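Local coordinates for gamma-glutamyl-gamma-aminobutyraldehyde dehydrogenase (Burkholderia cenocepacia, PDB 4LIH), which probably oxidises aldehydes to carboxylic acids with NAD(P)+ as a member of the aldehyde dehydrogenase family, at residues A[363-377]-A[389-402]. Residues are numbered along the deposited sequence; the frame is centred on the assembly and turned at random.
Sequences YIEAGRGEGRLVTGG and VEPTVFEVKPDAKI
Val393 O is held by two successive amides of the neighbouring strand, taking Val374 N at 2.7 Å and, weakly, Thr375 N. Thr375 CG2 packs against Val393 CG2 at 3.7 Å, two branched residues suited to extended strands. Thr375, Val393, Arg372 and Glu395 point to one side of the sheet, opposite to Leu373 and Phe394. There Arg372 NH2 meets Glu395 OE1 in a salt bridge, very short at 2.5 Å, and NE adds a weak bond to the same oxygen; OE1 lies in the guanidinium plane, though the carboxylate is turned 74° to it. Glu395 OE2 pairs with Lys322, which gives the acid a second cation. Strands 372-375 and 388-395 pair antiparallel, at the end of a mixed sheet that continues through strand 411-417, and Val374 and Thr375 facing Val393 together make a classic beta bulge. The Phe394 ring lies between helix 363-370 and Leu373: Gly367 CA sits over one face, 3.9 Å from the centroid, where a side chain would clash, and Leu373 CD1 covers the opposite face. At the helix end, Glu370 OE1 accepts from Lys401 N at 2.8 Å and OE2 from Ile402 N at 2.9 Å, both on the syn side but tilted out of the carboxylate plane. Glutamate suits the place because its chain, extended beyond CG, carries the acid past Ala400 CB to the start of helix 401-404, which would probably favour its charged form.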
loop_
_atom_site.group_PDB
_atom_site.type_symbol
_atom_site.label_atom_id
_atom_site.label_comp_id
_atom_site.label_asym_id
_atom_site.label_seq_id
_atom_site.Cartn_x
_atom_site.Cartn_y
_atom_site.Cartn_z
ATOM N N TYR A 363 -19.143 32.015 -29.303
ATOM C CA TYR A 363 -19.813 31.793 -28.023
ATOM C C TYR A 363 -20.184 33.111 -27.329
ATOM O O TYR A 363 -21.274 33.234 -26.759
ATOM C CB TYR A 363 -18.982 30.906 -27.135
ATOM C CG TYR A 363 -19.058 29.454 -27.495
ATOM C CD1 TYR A 363 -20.182 28.710 -27.204
ATOM C CD2 TYR A 363 -17.977 28.802 -28.088
ATOM C CE1 TYR A 363 -20.259 27.373 -27.518
ATOM C CE2 TYR A 363 -18.037 27.461 -28.396
ATOM C CZ TYR A 363 -19.178 26.736 -28.075
ATOM O OH TYR A 363 -19.281 25.396 -28.345
ATOM N N ILE A 364 -19.309 34.111 -27.417
ATOM C CA ILE A 364 -19.591 35.425 -26.826
ATOM C C ILE A 364 -20.877 36.011 -27.462
ATOM O O ILE A 364 -21.750 36.581 -26.773
ATOM C CB ILE A 364 -18.352 36.350 -26.951
ATOM C CG1 ILE A 364 -17.245 35.810 -26.039
ATOM C CG2 ILE A 364 -18.663 37.802 -26.632
ATOM C CD1 ILE A 364 -15.904 36.511 -26.103
ATOM N N GLU A 365 -21.016 35.814 -28.768
ATOM C CA GLU A 365 -22.248 36.252 -29.481
ATOM C C GLU A 365 -23.485 35.512 -28.938
ATOM O O GLU A 365 -24.500 36.152 -28.589
ATOM C CB GLU A 365 -22.068 36.097 -31.007
ATOM C CG GLU A 365 -23.343 36.154 -31.874
ATOM C CD GLU A 365 -23.075 35.809 -33.350
ATOM O OE1 GLU A 365 -21.932 35.981 -33.830
ATOM O OE2 GLU A 365 -23.992 35.311 -34.040
ATOM N N ALA A 366 -23.416 34.181 -28.820
ATOM C CA ALA A 366 -24.514 33.436 -28.206
ATOM C C ALA A 366 -24.772 33.962 -26.820
ATOM O O ALA A 366 -25.902 34.065 -26.452
ATOM C CB ALA A 366 -24.303 31.941 -28.150
ATOM N N GLY A 367 -23.729 34.248 -26.049
ATOM C CA GLY A 367 -23.886 34.715 -24.668
ATOM C C GLY A 367 -24.650 36.034 -24.582
ATOM O O GLY A 367 -25.496 36.232 -23.676
ATOM N N ARG A 368 -24.345 36.945 -25.506
ATOM C CA ARG A 368 -25.002 38.257 -25.541
ATOM C C ARG A 368 -26.494 38.106 -25.698
ATOM O O ARG A 368 -27.252 38.906 -25.164
ATOM C CB ARG A 368 -24.492 39.123 -26.682
ATOM C CG ARG A 368 -23.117 39.706 -26.476
ATOM C CD ARG A 368 -22.777 40.582 -27.664
ATOM N NE ARG A 368 -21.353 40.830 -27.698
ATOM C CZ ARG A 368 -20.738 41.808 -27.066
ATOM N NH1 ARG A 368 -21.436 42.695 -26.359
ATOM N NH2 ARG A 368 -19.420 41.898 -27.154
ATOM N N GLY A 369 -26.922 37.103 -26.445
ATOM C CA GLY A 369 -28.346 36.861 -26.646
ATOM C C GLY A 369 -29.069 36.197 -25.471
ATOM O O GLY A 369 -30.259 36.474 -25.221
ATOM N N GLU A 370 -28.370 35.321 -24.760
ATOM C CA GLU A 370 -28.999 34.445 -23.758
ATOM C C GLU A 370 -28.702 34.802 -22.327
ATOM O O GLU A 370 -29.288 34.248 -21.445
ATOM C CB GLU A 370 -28.639 32.962 -24.017
ATOM C CG GLU A 370 -27.203 32.588 -23.745
ATOM C CD GLU A 370 -26.831 31.173 -24.223
ATOM O OE1 GLU A 370 -27.719 30.324 -24.569
ATOM O OE2 GLU A 370 -25.622 30.905 -24.225
ATOM N N GLY A 371 -27.846 35.777 -22.100
ATOM C CA GLY A 371 -27.449 36.168 -20.778
ATOM C C GLY A 371 -27.164 37.650 -20.658
ATOM O O GLY A 371 -27.227 38.404 -21.653
ATOM N N ARG A 372 -26.850 38.049 -19.428
ATOM C CA ARG A 372 -26.388 39.411 -19.157
ATOM C C ARG A 372 -24.861 39.533 -19.234
ATOM O O ARG A 372 -24.167 38.868 -18.495
ATOM C CB ARG A 372 -26.855 39.848 -17.774
ATOM C CG ARG A 372 -26.510 41.310 -17.483
ATOM C CD ARG A 372 -27.104 41.765 -16.160
ATOM N NE ARG A 372 -26.526 41.074 -15.002
ATOM C CZ ARG A 372 -25.536 41.521 -14.214
ATOM N NH1 ARG A 372 -24.930 42.689 -14.434
ATOM N NH2 ARG A 372 -25.139 40.775 -13.182
ATOM N N LEU A 373 -24.356 40.407 -20.101
ATOM C CA LEU A 373 -22.909 40.657 -20.189
ATOM C C LEU A 373 -22.463 41.475 -18.990
ATOM O O LEU A 373 -22.926 42.623 -18.788
ATOM C CB LEU A 373 -22.530 41.390 -21.474
ATOM C CG LEU A 373 -21.031 41.698 -21.679
ATOM C CD1 LEU A 373 -20.172 40.444 -21.876
ATOM C CD2 LEU A 373 -20.873 42.625 -22.877
ATOM N N VAL A 374 -21.547 40.912 -18.209
ATOM C CA VAL A 374 -21.130 41.573 -16.982
ATOM C C VAL A 374 -19.878 42.388 -17.248
ATOM O O VAL A 374 -19.736 43.538 -16.745
ATOM C CB VAL A 374 -20.887 40.544 -15.848
ATOM C CG1 VAL A 374 -20.282 41.220 -14.630
ATOM C CG2 VAL A 374 -22.197 39.856 -15.468
ATOM N N THR A 375 -18.945 41.788 -17.990
ATOM C CA THR A 375 -17.740 42.483 -18.354
ATOM C C THR A 375 -17.077 41.849 -19.566
ATOM O O THR A 375 -17.297 40.662 -19.906
ATOM C CB THR A 375 -16.735 42.568 -17.174
ATOM O OG1 THR A 375 -15.715 43.540 -17.467
ATOM C CG2 THR A 375 -16.100 41.220 -16.914
ATOM N N GLY A 376 -16.270 42.657 -20.240
ATOM C CA GLY A 376 -15.500 42.175 -21.387
ATOM C C GLY A 376 -16.301 41.955 -22.637
ATOM O O GLY A 376 -17.227 42.714 -22.939
ATOM N N GLY A 377 -15.946 40.903 -23.369
ATOM C CA GLY A 377 -16.692 40.481 -24.523
ATOM C C GLY A 377 -16.170 40.926 -25.882
ATOM O O GLY A 377 -16.782 40.609 -26.855
ATOM N N VAL A 389 -8.594 38.520 -26.906
ATOM C CA VAL A 389 -10.008 38.705 -26.537
ATOM C C VAL A 389 -10.017 39.019 -25.057
ATOM O O VAL A 389 -9.242 38.449 -24.270
ATOM C CB VAL A 389 -10.888 37.489 -26.962
ATOM C CG1 VAL A 389 -10.434 36.204 -26.308
ATOM C CG2 VAL A 389 -12.366 37.733 -26.702
ATOM N N GLU A 390 -10.855 39.968 -24.678
ATOM C CA GLU A 390 -10.973 40.371 -23.285
ATOM C C GLU A 390 -11.487 39.238 -22.379
ATOM O O GLU A 390 -12.258 38.389 -22.826
ATOM C CB GLU A 390 -11.917 41.558 -23.139
ATOM C CG GLU A 390 -11.470 42.845 -23.794
ATOM C CD GLU A 390 -12.586 43.872 -23.904
ATOM O OE1 GLU A 390 -13.769 43.493 -24.065
ATOM O OE2 GLU A 390 -12.266 45.071 -23.775
ATOM N N PRO A 391 -11.108 39.265 -21.083
ATOM C CA PRO A 391 -11.784 38.342 -20.145
ATOM C C PRO A 391 -13.255 38.719 -20.006
ATOM O O PRO A 391 -13.579 39.886 -19.750
ATOM C CB PRO A 391 -11.024 38.551 -18.843
ATOM C CG PRO A 391 -10.551 39.968 -18.930
ATOM C CD PRO A 391 -10.239 40.217 -20.377
ATOM N N THR A 392 -14.136 37.732 -20.199
ATOM C CA THR A 392 -15.557 37.986 -20.420
ATOM C C THR A 392 -16.406 37.211 -19.429
ATOM O O THR A 392 -16.179 36.025 -19.225
ATOM C CB THR A 392 -15.919 37.573 -21.847
ATOM O OG1 THR A 392 -15.155 38.374 -22.781
ATOM C CG2 THR A 392 -17.378 37.734 -22.136
ATOM N N VAL A 393 -17.388 37.883 -18.833
ATOM C CA VAL A 393 -18.279 37.254 -17.875
ATOM C C VAL A 393 -19.711 37.499 -18.288
ATOM O O VAL A 393 -20.065 38.632 -18.599
ATOM C CB VAL A 393 -18.059 37.838 -16.456
ATOM C CG1 VAL A 393 -18.962 37.180 -15.440
ATOM C CG2 VAL A 393 -16.607 37.690 -16.025
ATOM N N PHE A 394 -20.510 36.431 -18.307
ATOM C CA PHE A 394 -21.976 36.505 -18.403
ATOM C C PHE A 394 -22.698 35.930 -17.181
ATOM O O PHE A 394 -22.241 34.982 -16.538
ATOM C CB PHE A 394 -22.474 35.677 -19.570
ATOM C CG PHE A 394 -22.095 36.236 -20.914
ATOM C CD1 PHE A 394 -22.872 37.226 -21.491
ATOM C CD2 PHE A 394 -20.991 35.772 -21.587
ATOM C CE1 PHE A 394 -22.553 37.720 -22.733
ATOM C CE2 PHE A 394 -20.633 36.286 -22.827
ATOM C CZ PHE A 394 -21.413 37.276 -23.397
ATOM N N GLU A 395 -23.884 36.470 -16.935
ATOM C CA GLU A 395 -24.815 35.878 -15.964
ATOM C C GLU A 395 -25.837 35.105 -16.789
ATOM O O GLU A 395 -26.466 35.675 -17.667
ATOM C CB GLU A 395 -25.455 36.971 -15.096
ATOM C CG GLU A 395 -26.278 36.381 -13.976
ATOM C CD GLU A 395 -26.738 37.387 -12.963
ATOM O OE1 GLU A 395 -26.368 38.571 -13.051
ATOM O OE2 GLU A 395 -27.509 36.963 -12.101
ATOM N N VAL A 396 -25.957 33.807 -16.554
ATOM C CA VAL A 396 -26.828 32.944 -17.389
ATOM C C VAL A 396 -27.564 31.968 -16.523
ATOM O O VAL A 396 -27.201 31.729 -15.344
ATOM C CB VAL A 396 -26.056 32.132 -18.504
ATOM C CG1 VAL A 396 -25.630 33.027 -19.676
ATOM C CG2 VAL A 396 -24.865 31.367 -17.945
ATOM N N LYS A 397 -28.622 31.406 -17.094
ATOM C CA LYS A 397 -29.256 30.219 -16.558
ATOM C C LYS A 397 -28.379 28.999 -16.832
ATOM O O LYS A 397 -27.564 28.969 -17.758
ATOM C CB LYS A 397 -30.608 29.968 -17.249
ATOM C CG LYS A 397 -31.711 30.969 -17.012
ATOM C CD LYS A 397 -32.911 30.442 -17.781
ATOM C CE LYS A 397 -34.118 31.356 -17.754
ATOM N NZ LYS A 397 -35.129 30.672 -18.597
ATOM N N PRO A 398 -28.573 27.947 -16.043
ATOM C CA PRO A 398 -27.688 26.815 -16.216
ATOM C C PRO A 398 -27.846 26.025 -17.486
ATOM O O PRO A 398 -26.947 25.264 -17.808
ATOM C CB PRO A 398 -27.967 25.965 -14.988
ATOM C CG PRO A 398 -29.280 26.379 -14.501
ATOM C CD PRO A 398 -29.416 27.820 -14.853
ATOM N N ASP A 399 -28.964 26.189 -18.199
ATOM C CA ASP A 399 -29.186 25.503 -19.488
ATOM C C ASP A 399 -28.788 26.332 -20.710
ATOM O O ASP A 399 -28.984 25.886 -21.823
ATOM C CB ASP A 399 -30.645 25.039 -19.621
ATOM C CG ASP A 399 -31.658 26.146 -19.333
ATOM O OD1 ASP A 399 -31.285 27.345 -19.335
ATOM O OD2 ASP A 399 -32.853 25.825 -19.099
ATOM N N ALA A 400 -28.164 27.501 -20.506
ATOM C CA ALA A 400 -27.716 28.365 -21.612
ATOM C C ALA A 400 -26.652 27.633 -22.401
ATOM O O ALA A 400 -25.935 26.797 -21.856
ATOM C CB ALA A 400 -27.142 29.682 -21.087
ATOM N N LYS A 401 -26.561 27.935 -23.691
ATOM C CA LYS A 401 -25.524 27.350 -24.532
ATOM C C LYS A 401 -24.132 27.519 -23.936
ATOM O O LYS A 401 -23.386 26.530 -23.850
ATOM C CB LYS A 401 -25.552 27.938 -25.954
ATOM C CG LYS A 401 -24.680 27.192 -26.948
ATOM C CD LYS A 401 -24.757 27.829 -28.317
ATOM C CE LYS A 401 -24.066 26.983 -29.351
ATOM N NZ LYS A 401 -24.275 27.521 -30.722
ATOM N N ILE A 402 -23.772 28.748 -23.535
ATOM C CA ILE A 402 -22.396 28.980 -23.022
ATOM C C ILE A 402 -22.175 28.300 -21.650
ATOM O O ILE A 402 -21.038 28.141 -21.220
ATOM C CB ILE A 402 -22.009 30.457 -22.902
ATOM C CG1 ILE A 402 -22.978 31.249 -21.992
ATOM C CG2 ILE A 402 -21.954 31.102 -24.282
ATOM C CD1 ILE A 402 -22.367 32.534 -21.481
HETATM O O HOH W 1 -29.527 32.232 -19.718
HETATM O O HOH W 2 -13.283 42.359 -18.740
#